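Local coordinates for nuclear transport factor 2 family protein (Rhodopseudomonas palustris, PDB 3DM8) that is of unknown function but belongs to the SnoaL-like, NTF2-type family and has been put forward as a putative isomerase, at residues His4-Ser10 and Arg74-Gly80; Ala64-Arg68 and Ser91-Ala95. All blocks are in the same frame, centred on the assembly; numbering follows the deposited sequence. Where two conformers were deposited one is given.

Interaction 1 of 2, residues His4-Ser10 and Arg74-Gly80; sequences HSLWRFS and RESVMLG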
# COMPACT_ATOMS: atom_id res chain seq x y z
N HIS A 4 3.95 21.17 3.91
CA HIS A 4 3.78 20.26 2.80
C HIS A 4 2.30 20.13 2.41
O HIS A 4 1.42 20.06 3.25
CB HIS A 4 4.39 18.90 3.14
CG HIS A 4 4.70 18.08 1.93
ND1 HIS A 4 3.74 17.40 1.24
CD2 HIS A 4 5.87 17.84 1.28
CE1 HIS A 4 4.28 16.78 0.21
NE2 HIS A 4 5.58 17.02 0.22
N SER A 5 2.08 20.08 1.10
CA SER A 5 0.76 19.92 0.49
C SER A 5 0.05 18.69 0.98
O SER A 5 -1.19 18.63 0.96
CB SER A 5 0.86 19.91 -1.04
OG SER A 5 1.22 21.22 -1.52
N LEU A 6 0.81 17.70 1.41
CA LEU A 6 0.18 16.45 1.90
C LEU A 6 -0.67 16.75 3.17
O LEU A 6 -1.80 16.27 3.34
CB LEU A 6 1.23 15.41 2.23
CG LEU A 6 0.70 14.12 2.86
CD1 LEU A 6 -0.22 13.39 1.86
CD2 LEU A 6 1.84 13.20 3.44
N TRP A 7 -0.09 17.57 4.03
CA TRP A 7 -0.75 17.95 5.29
C TRP A 7 -2.01 18.81 5.02
O TRP A 7 -3.05 18.69 5.71
CB TRP A 7 0.23 18.63 6.27
CG TRP A 7 1.52 17.83 6.45
CD1 TRP A 7 2.78 18.30 6.32
CD2 TRP A 7 1.63 16.44 6.75
NE1 TRP A 7 3.69 17.28 6.55
CE2 TRP A 7 3.00 16.13 6.78
CE3 TRP A 7 0.70 15.43 6.97
CZ2 TRP A 7 3.47 14.84 7.06
CZ3 TRP A 7 1.17 14.15 7.25
CH2 TRP A 7 2.53 13.87 7.31
N ARG A 8 -1.89 19.67 4.03
CA ARG A 8 -3.02 20.54 3.63
C ARG A 8 -4.16 19.70 3.07
O ARG A 8 -5.35 19.92 3.36
CB ARG A 8 -2.59 21.61 2.64
CG ARG A 8 -1.58 22.57 3.18
CD ARG A 8 -1.26 23.64 2.16
NE ARG A 8 -0.92 23.06 0.87
CZ ARG A 8 -1.61 23.27 -0.25
NH1 ARG A 8 -2.67 24.06 -0.25
NH2 ARG A 8 -1.21 22.70 -1.37
N PHE A 9 -3.78 18.70 2.27
CA PHE A 9 -4.76 17.78 1.70
C PHE A 9 -5.41 16.96 2.79
O PHE A 9 -6.61 16.75 2.80
CB PHE A 9 -4.08 16.86 0.66
CG PHE A 9 -4.92 15.71 0.24
CD1 PHE A 9 -6.07 15.90 -0.48
CD2 PHE A 9 -4.50 14.44 0.50
CE1 PHE A 9 -6.85 14.82 -0.86
CE2 PHE A 9 -5.28 13.35 0.08
CZ PHE A 9 -6.46 13.56 -0.57
N SER A 10 -4.60 16.52 3.74
CA SER A 10 -5.09 15.65 4.79
C SER A 10 -6.12 16.43 5.62
O SER A 10 -7.16 15.88 6.01
CB SER A 10 -3.95 15.11 5.65
OG SER A 10 -4.47 14.17 6.61
N ARG A 74 -0.46 7.48 11.80
CA ARG A 74 0.48 7.63 10.68
C ARG A 74 1.73 6.80 10.97
O ARG A 74 2.48 7.12 11.91
CB ARG A 74 0.86 9.11 10.55
CG ARG A 74 1.06 9.61 9.14
CD ARG A 74 -0.24 10.31 8.67
NE ARG A 74 -0.26 10.51 7.22
CZ ARG A 74 -1.23 11.14 6.57
NH1 ARG A 74 -2.27 11.63 7.25
NH2 ARG A 74 -1.16 11.28 5.25
N GLU A 75 1.96 5.78 10.15
CA GLU A 75 2.99 4.77 10.40
C GLU A 75 4.30 5.04 9.72
O GLU A 75 5.36 4.80 10.28
CB GLU A 75 2.46 3.38 10.05
CG GLU A 75 1.33 2.95 10.99
CD GLU A 75 0.55 1.66 10.58
OE1 GLU A 75 0.62 1.17 9.42
OE2 GLU A 75 -0.19 1.14 11.44
N SER A 76 4.24 5.52 8.49
CA SER A 76 5.45 5.87 7.73
C SER A 76 5.06 7.05 6.86
O SER A 76 3.95 7.10 6.36
CB SER A 76 5.90 4.75 6.76
OG SER A 76 5.76 3.42 7.26
N VAL A 77 5.99 7.94 6.67
CA VAL A 77 5.79 9.09 5.79
C VAL A 77 7.10 9.43 5.10
O VAL A 77 8.14 9.60 5.75
CB VAL A 77 5.34 10.33 6.58
CG1 VAL A 77 5.14 11.50 5.63
CG2 VAL A 77 4.07 10.04 7.38
N MET A 78 7.03 9.49 3.79
CA MET A 78 8.15 9.81 2.92
C MET A 78 7.79 11.01 2.05
O MET A 78 6.97 10.93 1.15
CB MET A 78 8.52 8.54 2.12
CG MET A 78 8.84 7.39 3.10
SD MET A 78 9.68 5.87 2.46
CE MET A 78 9.76 4.68 3.85
N LEU A 79 8.38 12.14 2.39
CA LEU A 79 8.05 13.42 1.77
C LEU A 79 9.08 13.83 0.77
O LEU A 79 10.26 13.82 1.04
CB LEU A 79 7.95 14.52 2.80
CG LEU A 79 6.88 14.52 3.86
CD1 LEU A 79 7.00 15.83 4.60
CD2 LEU A 79 5.51 14.33 3.27
N GLY A 80 8.61 14.25 -0.39
CA GLY A 80 9.46 14.93 -1.36
C GLY A 80 8.90 16.32 -1.66
O GLY A 80 7.94 16.76 -1.03

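Interaction 2 of 2, residues Ala64-Arg68 and Ser91-Ala95; sequences ADSVR and SLTAA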
# COMPACT_ATOMS: atom_id res chain seq x y z
N ALA A 64 -17.75 10.09 2.70
CA ALA A 64 -18.20 10.90 3.85
C ALA A 64 -19.54 10.40 4.39
O ALA A 64 -19.82 10.42 5.58
CB ALA A 64 -18.33 12.36 3.47
N ASP A 65 -20.39 10.03 3.45
CA ASP A 65 -21.72 9.48 3.75
C ASP A 65 -21.64 8.17 4.50
O ASP A 65 -22.48 7.89 5.35
CB ASP A 65 -22.51 9.18 2.48
CG ASP A 65 -23.23 10.37 1.95
OD1 ASP A 65 -23.21 11.45 2.59
OD2 ASP A 65 -23.86 10.22 0.89
N SER A 66 -20.61 7.39 4.20
CA SER A 66 -20.49 5.99 4.63
C SER A 66 -19.78 5.77 5.97
O SER A 66 -20.00 4.74 6.62
CB SER A 66 -19.73 5.17 3.60
OG SER A 66 -20.44 5.11 2.38
N VAL A 67 -18.89 6.69 6.31
CA VAL A 67 -18.01 6.53 7.47
C VAL A 67 -17.80 7.82 8.25
O VAL A 67 -17.95 8.92 7.74
CB VAL A 67 -16.61 5.97 7.08
CG1 VAL A 67 -16.71 4.61 6.37
CG2 VAL A 67 -15.85 6.96 6.23
N ARG A 68 -17.47 7.63 9.51
CA ARG A 68 -16.87 8.65 10.34
C ARG A 68 -15.59 8.12 10.97
O ARG A 68 -15.59 7.09 11.63
CB ARG A 68 -17.85 9.10 11.42
CG ARG A 68 -17.24 9.95 12.49
CD ARG A 68 -18.29 10.77 13.25
NE ARG A 68 -17.69 12.05 13.64
CZ ARG A 68 -18.01 13.23 13.12
NH1 ARG A 68 -17.39 14.32 13.53
NH2 ARG A 68 -18.98 13.32 12.22
N SER A 91 -9.19 4.59 12.03
CA SER A 91 -10.21 3.90 12.82
C SER A 91 -11.51 4.62 12.60
O SER A 91 -11.61 5.81 12.83
CB SER A 91 -9.90 3.88 14.32
OG SER A 91 -8.58 3.44 14.55
N LEU A 92 -12.47 3.89 12.10
CA LEU A 92 -13.76 4.48 11.80
C LEU A 92 -14.94 3.70 12.21
O LEU A 92 -14.89 2.51 12.57
CB LEU A 92 -13.85 4.85 10.34
CG LEU A 92 -13.75 3.63 9.44
CD1 LEU A 92 -15.13 2.93 9.22
CD2 LEU A 92 -12.99 4.02 8.10
N THR A 93 -16.06 4.40 12.13
CA THR A 93 -17.31 3.71 12.27
C THR A 93 -18.23 4.00 11.09
O THR A 93 -18.35 5.14 10.57
CB THR A 93 -17.96 3.86 13.67
OG1 THR A 93 -19.26 4.47 13.58
CG2 THR A 93 -17.04 4.66 14.63
N ALA A 94 -18.82 2.91 10.67
CA ALA A 94 -19.75 2.88 9.56
C ALA A 94 -21.08 3.52 9.90
O ALA A 94 -21.69 3.24 10.95
CB ALA A 94 -19.94 1.47 9.10
N ALA A 95 -21.54 4.37 8.99
CA ALA A 95 -22.84 5.00 9.12
C ALA A 95 -23.95 3.98 9.27
O ALA A 95 -24.00 2.96 8.60
CB ALA A 95 -23.15 5.94 7.91

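Interaction 1 of 2, residues His4-Ser10 and Arg74-Gly80
Leu79 CD2 sits squarely over one face of the His4 imidazole, 3.9 Å from the ring centroid in a CH-pi contact, while both ring nitrogens are used at the edge. His4 NE2 donates in the ring plane to Gly80 O (2.7 Å), and His4 ND1 accepts from Leu6 N (3.0 Å), capping the N-terminus of helix 5-19. Leu6 CD2 lies over one face of the Trp7 indole, offset toward the rim. Trp7 directs CZ3 over the centre of the Arg74 guanidinium, the two planes 72° apart, so the indole meets this cation with its rim. At the guanidinium edge, Arg74 NH1 gives Ser10 OG a weak hydrogen bond (3.4 Å); Arg74 NE is buried without a polar partner. With CG anti to the backbone N (chi1 -159°), the His4 ring reaches both partners at once. Replacing His4 by an alanine removes both ring nitrogens and is likely to leave Gly80 O and the Leu6 N-H without these mates, with Leu79 CD2 losing the ring face it rests on. Val77 CG1 touches Trp7 CH2 at 3.9 Å. Leu6 CD2 packs on Leu79 CD2 (3.8 Å). The arrangement is that of the alpha+beta cone of NTF2-like proteins, whose N-terminal helix packs against the concave side of a strongly curved sheet.

Interaction 2 of 2, residues Ala64-Arg68 and Ser91-Ala95
Val67 and Ala94 form a non-hydrogen-bonded antiparallel pair and Arg68 and Thr93 the adjoining hydrogen-bonded pair, which is closed by two nearly straight bonds, Arg68 N to Thr93 O and Thr93 N to Arg68 O, each 2.8 Å. Among the side chains, Val67 and Leu92 carry the apolar contact. Val67 CG1 is turned anti to its own carbonyl carbon (chi1 -58°), which makes it the branch that meets Leu92 CD1, at 3.7 Å, the two side chains crossing at a slant. Leu92 CB comes to 3.1 Å from Arg68 O, brought there by the adjoining Thr93 N bond to the same oxygen. On the face of the sheet that bears Arg68 and Thr93, the long arginine leads away from Thr93, and its NH2 makes a weak bond to Asn18 O. Ala95 CB lies against the last helical turn, 3.3 Å from Asp65 O.

The pairing runs on past the strand into that turn: Ala95 N donates to Ser66 O at 2.9 Å, a straight bond (172° at the hydrogen) whose donor nevertheless stands well above the carbonyl plane. Ala94 CA makes a further CA-H...O approach to the same oxygen, so Ser66 O is met by two consecutive residues.

Asp65 and Ser66 turn away from strand 83-94: Asp65 forms salt bridges with Arg20 and Arg61, and Ser66 OG bonds to Gln62 O. The contact thus lies where helix 53-66 passes directly into strand 67-79, outermost of the sheet within this chain, which pairs with strand 83-94; on that strand's other side Leu92 packs against Ile101 and Val103 of strand 100-112.

How the interactions relate
The two contacts lie at opposite ends of one beta hairpin, strands 67-79 and 83-94, with centres 22 Å apart, nearest atoms about 9 Å apart, and the centre of the chain between them. Along the sequence their segments alternate: 4-10, 64-68, 74-80, 91-95. Strand 67-79 serves both. Near its start, interaction 2 zips it to strand 83-94 as it leaves helix 53-66; toward its end, interaction 1 sets it against the N-terminal helix 5-19. The same outer part of the sheet is thereby tied to two helices, one by chain continuity and backbone pairing, the other by side chains, consistent with the helix-lined, curved sheet of the NTF2 fold.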